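Local coordinates for TRAP-T family transporter, DctP (Periplasmic binding) subunit (PDB 4PF8), which binds beta-D-galacturonate as the periplasmic solute-binding subunit of a TRAP transporter, presumably delivering it to the membrane components for uptake, at residues R27-H32 against G80-G85; V136-Y141 against E234-S239; R146-S151 against G204-P209. One frame throughout, in Å; residues are numbered along the deposited sequence.

Contact 1: R27-H32 against G80-G85; sequences RGWNIH and GIMDFG. With GTR (beta-D-galactopyranuronic acid), chain D.
Met82, present as selenomethionine, packs its side chain against the 27-29 strand and can be followed outward atom by atom. With CG anti to the backbone N (chi1 -178°), the chain leaves CB and then bends twice. CG lies 3.8 Å from Arg27 O, SE approaches that same oxygen to 3.5 Å, and the methyl CE ends 3.8 Å from Trp29 CB, beside CD1 of the indole. Trp29 turns its ring away against Gln70 and Ala73 of helix 70-79, and its NE1 bonds to the preceding Gly68 O.

Arg27 O is gripped twice, by Asp83 N and by Phe84 N. Asp83 pays back the bond: its OD2 takes Arg27 N at 2.9 Å through the anti lone pair, while OD1 holds Thr242. Trp29 N then bonds to Phe84 O, and the two strands run parallel as the neighbours 26-29 and 84-88 in the sheet order 2-1-3-5-4 of type II periplasmic binding proteins.

On the opposite face Phe84 swings its ring back over Gly28, CG lying between its own N and carbonyl carbon (chi1 68°). Gly28 CA sits 3.5 Å from the ring centroid, a CH-pi contact over the face with no room for a side chain. A serine in place of Phe84 would probably leave Gly28 CA bare on this face and open a gap toward Phe45 and Met46 of helix 37-52.

Past the pairing the first segment turns into the sugar pocket, where Ile31 CG2 nears O3 of the galacturonate and His32 NE2 donates to O2 at 2.9 Å, in the plane of the imidazole.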
loop_
_atom_site.group_PDB
_atom_site.type_symbol
_atom_site.label_atom_id
_atom_site.label_comp_id
_atom_site.label_asym_id
_atom_site.label_seq_id
_atom_site.Cartn_x
_atom_site.Cartn_y
_atom_site.Cartn_z
ATOM N N ARG A 27 -5.769 -6.830 19.076
ATOM C CA ARG A 27 -6.549 -6.714 17.856
ATOM C C ARG A 27 -5.678 -6.177 16.726
ATOM O O ARG A 27 -4.967 -5.186 16.892
ATOM C CB ARG A 27 -7.767 -5.821 18.062
ATOM C CG ARG A 27 -8.719 -6.391 19.072
ATOM C CD ARG A 27 -10.093 -5.759 18.961
ATOM N NE ARG A 27 -10.948 -6.179 20.064
ATOM C CZ ARG A 27 -11.712 -5.361 20.781
ATOM N NH1 ARG A 27 -11.736 -4.059 20.528
ATOM N NH2 ARG A 27 -12.456 -5.855 21.757
ATOM N N GLY A 28 -5.729 -6.863 15.593
ATOM C CA GLY A 28 -4.960 -6.496 14.417
ATOM C C GLY A 28 -5.841 -6.136 13.238
ATOM O O GLY A 28 -6.890 -6.743 13.029
ATOM N N TRP A 29 -5.436 -5.109 12.501
ATOM C CA TRP A 29 -6.239 -4.587 11.391
ATOM C C TRP A 29 -5.680 -5.021 10.049
ATOM O O TRP A 29 -4.488 -4.908 9.799
ATOM C CB TRP A 29 -6.242 -3.069 11.425
ATOM C CG TRP A 29 -7.090 -2.388 10.370
ATOM C CD1 TRP A 29 -8.401 -2.037 10.471
ATOM C CD2 TRP A 29 -6.668 -1.991 9.060
ATOM N NE1 TRP A 29 -8.834 -1.434 9.304
ATOM C CE2 TRP A 29 -7.778 -1.384 8.429
ATOM C CE3 TRP A 29 -5.451 -2.041 8.380
ATOM C CZ2 TRP A 29 -7.706 -0.857 7.132
ATOM C CZ3 TRP A 29 -5.378 -1.517 7.094
ATOM C CH2 TRP A 29 -6.495 -0.925 6.492
ATOM N N ASN A 30 -6.569 -5.496 9.187
ATOM C CA ASN A 30 -6.235 -5.824 7.805
ATOM C C ASN A 30 -7.379 -5.337 6.940
ATOM O O ASN A 30 -8.536 -5.589 7.246
ATOM C CB ASN A 30 -6.117 -7.332 7.692
ATOM C CG ASN A 30 -5.680 -7.815 6.308
ATOM O OD1 ASN A 30 -5.091 -7.083 5.508
ATOM N ND2 ASN A 30 -5.906 -9.069 6.061
ATOM N N ILE A 31 -7.051 -4.673 5.829
ATOM C CA ILE A 31 -8.050 -4.226 4.877
ATOM C C ILE A 31 -8.505 -5.331 3.918
ATOM O O ILE A 31 -9.567 -5.241 3.318
ATOM C CB ILE A 31 -7.516 -3.018 4.079
ATOM C CG1 ILE A 31 -8.644 -2.170 3.497
ATOM C CG2 ILE A 31 -6.538 -3.461 2.992
ATOM C CD1 ILE A 31 -8.125 -0.832 2.940
ATOM N N HIS A 32 -7.685 -6.370 3.775
ATOM C CA HIS A 32 -7.895 -7.364 2.727
ATOM C C HIS A 32 -8.782 -8.526 3.076
ATOM O O HIS A 32 -9.058 -8.777 4.250
ATOM C CB HIS A 32 -6.543 -7.883 2.302
ATOM C CG HIS A 32 -5.746 -6.870 1.570
ATOM N ND1 HIS A 32 -6.096 -6.432 0.311
ATOM C CD2 HIS A 32 -4.648 -6.178 1.926
ATOM C CE1 HIS A 32 -5.219 -5.525 -0.086
ATOM N NE2 HIS A 32 -4.344 -5.344 0.883
ATOM N N GLY A 80 -3.379 3.640 20.363
ATOM C CA GLY A 80 -3.330 2.432 21.165
ATOM C C GLY A 80 -4.613 1.652 21.255
ATOM O O GLY A 80 -4.702 0.702 22.027
ATOM N N ILE A 81 -5.595 2.049 20.446
ATOM C CA ILE A 81 -6.899 1.414 20.347
ATOM C C ILE A 81 -6.818 0.141 19.520
ATOM O O ILE A 81 -7.593 -0.794 19.724
ATOM C CB ILE A 81 -7.896 2.389 19.621
ATOM C CG1 ILE A 81 -8.180 3.593 20.508
ATOM C CG2 ILE A 81 -9.199 1.691 19.278
ATOM C CD1 ILE A 81 -8.956 4.670 19.804
HETATM N N MSE A 82 -5.901 0.143 18.553
HETATM C CA MSE A 82 -5.607 -0.999 17.703
HETATM C C MSE A 82 -4.185 -1.400 18.047
HETATM O O MSE A 82 -3.334 -0.525 18.171
HETATM C CB MSE A 82 -5.651 -0.602 16.225
HETATM C CG MSE A 82 -5.410 -1.745 15.295
HETATM SE SE MSE A 82 -6.979 -2.880 15.216
HETATM C CE MSE A 82 -8.109 -1.593 14.333
ATOM N N ASP A 83 -3.907 -2.691 18.223
ATOM C CA ASP A 83 -2.560 -3.080 18.639
ATOM C C ASP A 83 -1.569 -3.275 17.513
ATOM O O ASP A 83 -0.403 -2.949 17.658
ATOM C CB ASP A 83 -2.624 -4.357 19.472
ATOM C CG ASP A 83 -3.488 -4.172 20.688
ATOM O OD1 ASP A 83 -3.059 -3.410 21.584
ATOM O OD2 ASP A 83 -4.622 -4.721 20.715
ATOM N N PHE A 84 -2.030 -3.850 16.418
ATOM C CA PHE A 84 -1.163 -4.057 15.258
ATOM C C PHE A 84 -1.946 -3.991 13.970
ATOM O O PHE A 84 -3.171 -4.006 13.960
ATOM C CB PHE A 84 -0.350 -5.363 15.373
ATOM C CG PHE A 84 -1.149 -6.646 15.287
ATOM C CD1 PHE A 84 -1.953 -7.075 16.340
ATOM C CD2 PHE A 84 -1.031 -7.466 14.175
ATOM C CE1 PHE A 84 -2.667 -8.269 16.267
ATOM C CE2 PHE A 84 -1.736 -8.671 14.103
ATOM C CZ PHE A 84 -2.551 -9.066 15.165
ATOM N N GLY A 85 -1.217 -3.891 12.861
ATOM C CA GLY A 85 -1.860 -3.828 11.566
ATOM C C GLY A 85 -0.854 -3.911 10.458
ATOM O O GLY A 85 0.335 -3.796 10.700
HETATM C C1 GTR D . -3.913 -1.922 -1.753
HETATM C C2 GTR D . -3.278 -1.843 -0.405
HETATM C C3 GTR D . -4.372 -1.512 0.594
HETATM C C4 GTR D . -5.042 -0.186 0.260
HETATM C C5 GTR D . -5.570 -0.328 -1.164
HETATM C C6 GTR D . -6.180 0.985 -1.639
HETATM O O1 GTR D . -2.899 -2.175 -2.776
HETATM O O2 GTR D . -2.719 -3.150 -0.103
HETATM O O3 GTR D . -3.723 -1.344 1.873
HETATM O O4 GTR D . -4.039 0.844 0.316
HETATM O O5 GTR D . -4.524 -0.712 -2.080
HETATM O O6A GTR D . -6.065 1.222 -2.871
HETATM O O6B GTR D . -6.863 1.661 -0.835
#

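Contact 2: V136-Y141 against E234-S239; sequences VALGYY and ECLCMS. With GTR (beta-D-galactopyranuronic acid), chain D.
Leu236 is the main bump of this antiparallel pair, and the hollow that takes it is walled by Leu138 and Tyr141, on either side of the bare Gly139 in the facing strand. Its CD2 comes within 4.1 Å of Leu138 CB, and its CB packs 3.8 Å from Tyr141 CE1. CG points anti to the backbone N (chi1 170°), which brings CD2 to Leu138 CB and Tyr141 OH. Farther along, the tip of Leu138 continues the row, CD1 meeting the methyl CE of Met238 (a selenomethionine), while Val136 sets its CB against that of Met238.

A classic beta bulge gives the row its shape. Leu138 and Gly139 both face Leu236, whose carbonyl O takes a short, straight bond from Leu138 N (2.7 Å) and a weak one from Gly139 N. The extra residue turns Leu138 to the side of Leu236 and Met238.

On the other face the bump is a sulfur. Cys235 SG nestles between Ala137 CB, at 3.6 Å, and the ring of Tyr140, whose CE1 is 3.9 Å away; it meets the ring obliquely.

At the pocket end, Tyr141 and Glu234 form a hydrogen-bonded pair, and the extended Glu234 chain reaches the ligand, OE2 accepting from O2 of the galacturonate at a very short 2.5 Å.

Helices 37-52 and 248-282 pack over the Leu138-Leu236 face, Tyr141 OH bonding to Ser261. On the Cys235 side Tyr140 OH reaches Gly123 O of helix 121-132. Strand 135-141 is an edge strand of its sheet within this chain, and strand 84-88 lies along the far side of 234-239.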
loop_
_atom_site.group_PDB
_atom_site.type_symbol
_atom_site.label_atom_id
_atom_site.label_comp_id
_atom_site.label_asym_id
_atom_site.label_seq_id
_atom_site.Cartn_x
_atom_site.Cartn_y
_atom_site.Cartn_z
ATOM N N VAL A 136 5.374 1.471 15.641
ATOM C CA VAL A 136 6.605 0.679 15.624
ATOM C C VAL A 136 6.578 -0.244 14.405
ATOM O O VAL A 136 5.770 -1.154 14.312
ATOM C CB VAL A 136 6.764 -0.129 16.925
ATOM C CG1 VAL A 136 7.986 -1.039 16.853
ATOM C CG2 VAL A 136 6.883 0.809 18.125
ATOM N N ALA A 137 7.484 0.003 13.462
ATOM C CA ALA A 137 7.566 -0.785 12.233
ATOM C C ALA A 137 8.262 -2.124 12.483
ATOM O O ALA A 137 9.347 -2.173 13.088
ATOM C CB ALA A 137 8.327 0.004 11.164
ATOM N N LEU A 138 7.632 -3.216 12.074
ATOM C CA LEU A 138 8.213 -4.544 12.271
ATOM C C LEU A 138 8.695 -5.184 10.975
ATOM O O LEU A 138 9.474 -6.138 10.989
ATOM C CB LEU A 138 7.206 -5.475 12.928
ATOM C CG LEU A 138 6.695 -5.017 14.298
ATOM C CD1 LEU A 138 5.621 -5.972 14.779
ATOM C CD2 LEU A 138 7.826 -4.926 15.314
ATOM N N GLY A 139 8.238 -4.663 9.851
ATOM C CA GLY A 139 8.658 -5.177 8.572
ATOM C C GLY A 139 7.880 -4.530 7.461
ATOM O O GLY A 139 6.803 -3.989 7.679
ATOM N N TYR A 140 8.455 -4.551 6.268
ATOM C CA TYR A 140 7.809 -3.990 5.083
ATOM C C TYR A 140 7.330 -5.079 4.124
ATOM O O TYR A 140 8.115 -5.827 3.518
ATOM C CB TYR A 140 8.746 -2.968 4.392
ATOM C CG TYR A 140 9.074 -1.792 5.280
ATOM C CD1 TYR A 140 8.077 -0.885 5.653
ATOM C CD2 TYR A 140 10.369 -1.584 5.756
ATOM C CE1 TYR A 140 8.353 0.171 6.494
ATOM C CE2 TYR A 140 10.658 -0.509 6.590
ATOM C CZ TYR A 140 9.634 0.363 6.955
ATOM O OH TYR A 140 9.904 1.435 7.789
ATOM N N TYR A 141 6.014 -5.182 4.032
ATOM C CA TYR A 141 5.332 -6.135 3.160
ATOM C C TYR A 141 5.273 -5.603 1.731
ATOM O O TYR A 141 5.261 -4.396 1.497
ATOM C CB TYR A 141 3.902 -6.388 3.662
ATOM C CG TYR A 141 3.714 -7.342 4.850
ATOM C CD1 TYR A 141 4.740 -7.639 5.732
ATOM C CD2 TYR A 141 2.479 -7.926 5.080
ATOM C CE1 TYR A 141 4.523 -8.514 6.817
ATOM C CE2 TYR A 141 2.262 -8.789 6.133
ATOM C CZ TYR A 141 3.274 -9.079 6.998
ATOM O OH TYR A 141 3.029 -9.934 8.050
ATOM N N GLU A 234 4.152 -1.606 2.308
ATOM C CA GLU A 234 3.220 -1.668 3.416
ATOM C C GLU A 234 4.010 -2.010 4.647
ATOM O O GLU A 234 5.095 -2.594 4.556
ATOM C CB GLU A 234 2.134 -2.692 3.135
ATOM C CG GLU A 234 1.585 -2.443 1.760
ATOM C CD GLU A 234 0.224 -2.998 1.520
ATOM O OE1 GLU A 234 -0.115 -4.053 2.097
ATOM O OE2 GLU A 234 -0.519 -2.363 0.725
ATOM N N CYS A 235 3.498 -1.625 5.795
ATOM C CA CYS A 235 4.227 -1.797 7.019
ATOM C C CYS A 235 3.412 -2.617 7.998
ATOM O O CYS A 235 2.274 -2.245 8.322
ATOM C CB CYS A 235 4.555 -0.432 7.577
ATOM S SG CYS A 235 5.499 -0.479 9.072
ATOM N N LEU A 236 3.978 -3.746 8.398
ATOM C CA LEU A 236 3.479 -4.502 9.539
ATOM C C LEU A 236 3.968 -3.728 10.744
ATOM O O LEU A 236 5.175 -3.539 10.928
ATOM C CB LEU A 236 4.055 -5.929 9.581
ATOM C CG LEU A 236 3.739 -6.666 10.888
ATOM C CD1 LEU A 236 2.260 -6.980 11.056
ATOM C CD2 LEU A 236 4.579 -7.951 10.962
ATOM N N CYS A 237 3.039 -3.230 11.541
ATOM C CA CYS A 237 3.451 -2.419 12.660
ATOM C C CYS A 237 2.587 -2.590 13.866
ATOM O O CYS A 237 1.498 -3.134 13.816
ATOM C CB CYS A 237 3.427 -0.969 12.281
ATOM S SG CYS A 237 1.838 -0.447 11.712
HETATM N N MSE A 238 3.110 -2.075 14.958
HETATM C CA MSE A 238 2.456 -2.176 16.237
HETATM C C MSE A 238 2.257 -0.794 16.773
HETATM O O MSE A 238 3.048 0.112 16.527
HETATM C CB MSE A 238 3.358 -2.961 17.182
HETATM C CG MSE A 238 2.798 -3.174 18.543
HETATM SE SE MSE A 238 3.508 -4.845 19.262
HETATM C CE MSE A 238 2.834 -5.860 17.897
ATOM N N SER A 239 1.191 -0.615 17.542
ATOM C CA SER A 239 1.081 0.582 18.342
ATOM C C SER A 239 2.262 0.694 19.287
ATOM O O SER A 239 2.566 -0.251 20.019
ATOM C CB SER A 239 -0.200 0.543 19.172
ATOM O OG SER A 239 -0.150 1.580 20.129
HETATM C C1 GTR D . -3.913 -1.922 -1.753
HETATM C C2 GTR D . -3.278 -1.843 -0.405
HETATM C C3 GTR D . -4.372 -1.512 0.594
HETATM C C4 GTR D . -5.042 -0.186 0.260
HETATM C C5 GTR D . -5.570 -0.328 -1.164
HETATM C C6 GTR D . -6.180 0.985 -1.639
HETATM O O1 GTR D . -2.899 -2.175 -2.776
HETATM O O2 GTR D . -2.719 -3.150 -0.103
HETATM O O3 GTR D . -3.723 -1.344 1.873
HETATM O O4 GTR D . -4.039 0.844 0.316
HETATM O O5 GTR D . -4.524 -0.712 -2.080
HETATM O O6A GTR D . -6.065 1.222 -2.871
HETATM O O6B GTR D . -6.863 1.661 -0.835
#

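Contact 3: R146-S151 against G204-P209; sequences RSFYNS and GAENNP. With GTR (beta-D-galactopyranuronic acid), chain D.
Arg146 and Glu206 lock together side-on: NE gives to OE2 at 2.9 Å and NH2 to OE1 at 3.0 Å, both oxygens lying in the guanidinium plane although the carboxylate is turned 44° against it. OE2 is also hydrogen-bonded to His229 NE2, which helps position the carboxylate. Over one face of the guanidinium lies the Asn207 amide, and the guanidinium edge away from Glu206 meets the sugar, NH2 bonding to O6A at 2.9 Å and NH1 to the ring oxygen O5. Asn207 works beside it, ND2 donating to O5 and OD1 accepting from O1 at 2.6 Å and also from Asn208 N.

Tyr149 is just as closely set, its ring folded back over the facing strand by a chi1 of 46°, with CE1 3.7 Å from Ala205 CB and Asn207 CB at its edge. Its hydroxyl bonds to His217 ND1 and to a water held at three points, by Asn207 ND2 and Glu206 O as well. The backbones stay close to the end, Asn150 CA 3.9 Å from Gly204 CA with no room for a side chain on the glycine; beyond them only Ser151 is exposed.

Buried, and paired to Glu206, Arg146 is probably held charged and fixed in rotation, leaving its remaining N-H groups aimed at the sugar's carboxylate and ring oxygen, as suits a pocket for an acidic sugar.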
loop_
_atom_site.group_PDB
_atom_site.type_symbol
_atom_site.label_atom_id
_atom_site.label_comp_id
_atom_site.label_asym_id
_atom_site.label_seq_id
_atom_site.Cartn_x
_atom_site.Cartn_y
_atom_site.Cartn_z
ATOM N N ARG A 146 1.284 -0.546 -8.703
ATOM C CA ARG A 146 -0.093 -0.197 -9.004
ATOM C C ARG A 146 -0.239 0.242 -10.449
ATOM O O ARG A 146 0.600 0.984 -10.944
ATOM C CB ARG A 146 -0.561 0.912 -8.071
ATOM C CG ARG A 146 -0.445 0.540 -6.602
ATOM C CD ARG A 146 -0.724 1.730 -5.676
ATOM N NE ARG A 146 -2.109 2.181 -5.660
ATOM C CZ ARG A 146 -3.045 1.777 -4.794
ATOM N NH1 ARG A 146 -2.768 0.875 -3.869
ATOM N NH2 ARG A 146 -4.259 2.287 -4.833
ATOM N N SER A 147 -1.304 -0.228 -11.100
ATOM C CA SER A 147 -1.585 0.089 -12.501
ATOM C C SER A 147 -3.054 0.451 -12.660
ATOM O O SER A 147 -3.898 0.030 -11.864
ATOM C CB SER A 147 -1.263 -1.099 -13.402
ATOM O OG SER A 147 0.136 -1.333 -13.420
ATOM N N PHE A 148 -3.363 1.234 -13.691
ATOM C CA PHE A 148 -4.739 1.674 -13.913
ATOM C C PHE A 148 -5.651 0.582 -14.416
ATOM O O PHE A 148 -5.269 -0.201 -15.286
ATOM C CB PHE A 148 -4.777 2.829 -14.924
ATOM C CG PHE A 148 -4.265 4.126 -14.371
ATOM C CD1 PHE A 148 -4.986 4.825 -13.429
ATOM C CD2 PHE A 148 -3.048 4.643 -14.792
ATOM C CE1 PHE A 148 -4.508 6.016 -12.898
ATOM C CE2 PHE A 148 -2.569 5.822 -14.278
ATOM C CZ PHE A 148 -3.294 6.516 -13.329
ATOM N N TYR A 149 -6.889 0.574 -13.916
ATOM C CA TYR A 149 -7.949 -0.196 -14.525
ATOM C C TYR A 149 -9.171 0.671 -14.678
ATOM O O TYR A 149 -9.420 1.555 -13.866
ATOM C CB TYR A 149 -8.267 -1.463 -13.728
ATOM C CG TYR A 149 -8.412 -1.322 -12.236
ATOM C CD1 TYR A 149 -9.657 -1.083 -11.655
ATOM C CD2 TYR A 149 -7.318 -1.478 -11.396
ATOM C CE1 TYR A 149 -9.802 -1.023 -10.295
ATOM C CE2 TYR A 149 -7.452 -1.407 -10.045
ATOM C CZ TYR A 149 -8.676 -1.182 -9.490
ATOM O OH TYR A 149 -8.806 -1.157 -8.106
ATOM N N ASN A 150 -9.932 0.426 -15.735
ATOM C CA ASN A 150 -11.140 1.194 -15.947
ATOM C C ASN A 150 -12.134 0.461 -16.825
ATOM O O ASN A 150 -11.822 -0.572 -17.408
ATOM C CB ASN A 150 -10.800 2.589 -16.483
ATOM C CG ASN A 150 -10.464 2.597 -17.952
ATOM O OD1 ASN A 150 -11.328 2.876 -18.788
ATOM N ND2 ASN A 150 -9.208 2.335 -18.278
ATOM N N SER A 151 -13.342 1.002 -16.908
ATOM C CA SER A 151 -14.429 0.380 -17.675
ATOM C C SER A 151 -14.658 1.016 -19.029
ATOM O O SER A 151 -15.601 0.643 -19.719
ATOM C CB SER A 151 -15.723 0.472 -16.865
ATOM O OG SER A 151 -16.066 1.824 -16.623
ATOM N N GLY A 204 -12.813 4.169 -13.029
ATOM C CA GLY A 204 -11.755 3.245 -12.684
ATOM C C GLY A 204 -10.967 3.681 -11.476
ATOM O O GLY A 204 -11.346 4.581 -10.716
ATOM N N ALA A 205 -9.845 3.007 -11.315
ATOM C CA ALA A 205 -8.989 3.177 -10.164
ATOM C C ALA A 205 -7.614 2.637 -10.533
ATOM O O ALA A 205 -7.315 2.429 -11.706
ATOM C CB ALA A 205 -9.612 2.417 -8.959
ATOM N N GLU A 206 -6.746 2.412 -9.549
ATOM C CA GLU A 206 -5.424 1.859 -9.850
ATOM C C GLU A 206 -4.972 1.012 -8.667
ATOM O O GLU A 206 -5.221 1.346 -7.525
ATOM C CB GLU A 206 -4.408 2.950 -10.168
ATOM C CG GLU A 206 -4.524 4.194 -9.331
ATOM C CD GLU A 206 -3.789 4.088 -8.026
ATOM O OE1 GLU A 206 -4.409 4.371 -6.958
ATOM O OE2 GLU A 206 -2.597 3.696 -8.051
ATOM N N ASN A 207 -4.348 -0.110 -8.972
ATOM C CA ASN A 207 -3.903 -1.034 -7.949
ATOM C C ASN A 207 -3.079 -2.155 -8.533
ATOM O O ASN A 207 -2.957 -2.276 -9.745
ATOM C CB ASN A 207 -5.072 -1.586 -7.138
ATOM C CG ASN A 207 -4.777 -1.577 -5.668
ATOM O OD1 ASN A 207 -3.752 -2.128 -5.245
ATOM N ND2 ASN A 207 -5.640 -0.926 -4.875
ATOM N N ASN A 208 -2.501 -2.961 -7.646
ATOM C CA ASN A 208 -1.742 -4.139 -8.029
ATOM C C ASN A 208 -2.695 -5.273 -8.414
ATOM O O ASN A 208 -3.919 -5.181 -8.234
ATOM C CB ASN A 208 -0.793 -4.541 -6.879
ATOM C CG ASN A 208 -1.541 -4.794 -5.563
ATOM O OD1 ASN A 208 -2.559 -5.479 -5.553
ATOM N ND2 ASN A 208 -1.016 -4.269 -4.449
ATOM N N PRO A 209 -2.146 -6.327 -9.038
ATOM C CA PRO A 209 -3.071 -7.323 -9.580
ATOM C C PRO A 209 -3.865 -8.078 -8.499
ATOM O O PRO A 209 -5.069 -8.278 -8.663
ATOM C CB PRO A 209 -2.147 -8.234 -10.408
ATOM C CG PRO A 209 -1.023 -7.300 -10.821
ATOM C CD PRO A 209 -0.795 -6.443 -9.613
HETATM C C1 GTR D . -3.913 -1.922 -1.753
HETATM C C2 GTR D . -3.278 -1.843 -0.405
HETATM C C3 GTR D . -4.372 -1.512 0.594
HETATM C C4 GTR D . -5.042 -0.186 0.260
HETATM C C5 GTR D . -5.570 -0.328 -1.164
HETATM C C6 GTR D . -6.180 0.985 -1.639
HETATM O O1 GTR D . -2.899 -2.175 -2.776
HETATM O O2 GTR D . -2.719 -3.150 -0.103
HETATM O O3 GTR D . -3.723 -1.344 1.873
HETATM O O4 GTR D . -4.039 0.844 0.316
HETATM O O5 GTR D . -4.524 -0.712 -2.080
HETATM O O6A GTR D . -6.065 1.222 -2.871
HETATM O O6B GTR D . -6.863 1.661 -0.835
HETATM O O HOH W 1 -7.800 0.563 -6.206
#

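Overall arrangement
Contacts 1 and 2 belong to one five-stranded sheet, their centres 11 Å apart, joined where strand 84-88 runs antiparallel to 234-239. Contact 3 lies in the other, four-stranded sheet, its centre about 26 Å from that of contact 1 and 25 Å from that of contact 2, across the chain's centre. Along the chain contact 1 closes first; contact 3 is nested inside the loop that contact 2 closes, so the chain crosses between the sheets after 135-141 and returns before 234-239. Two lobes thus meet around galacturonate, which all three contacts touch, an arrangement consistent with the closed, ligand-bound state of a periplasmic binding protein.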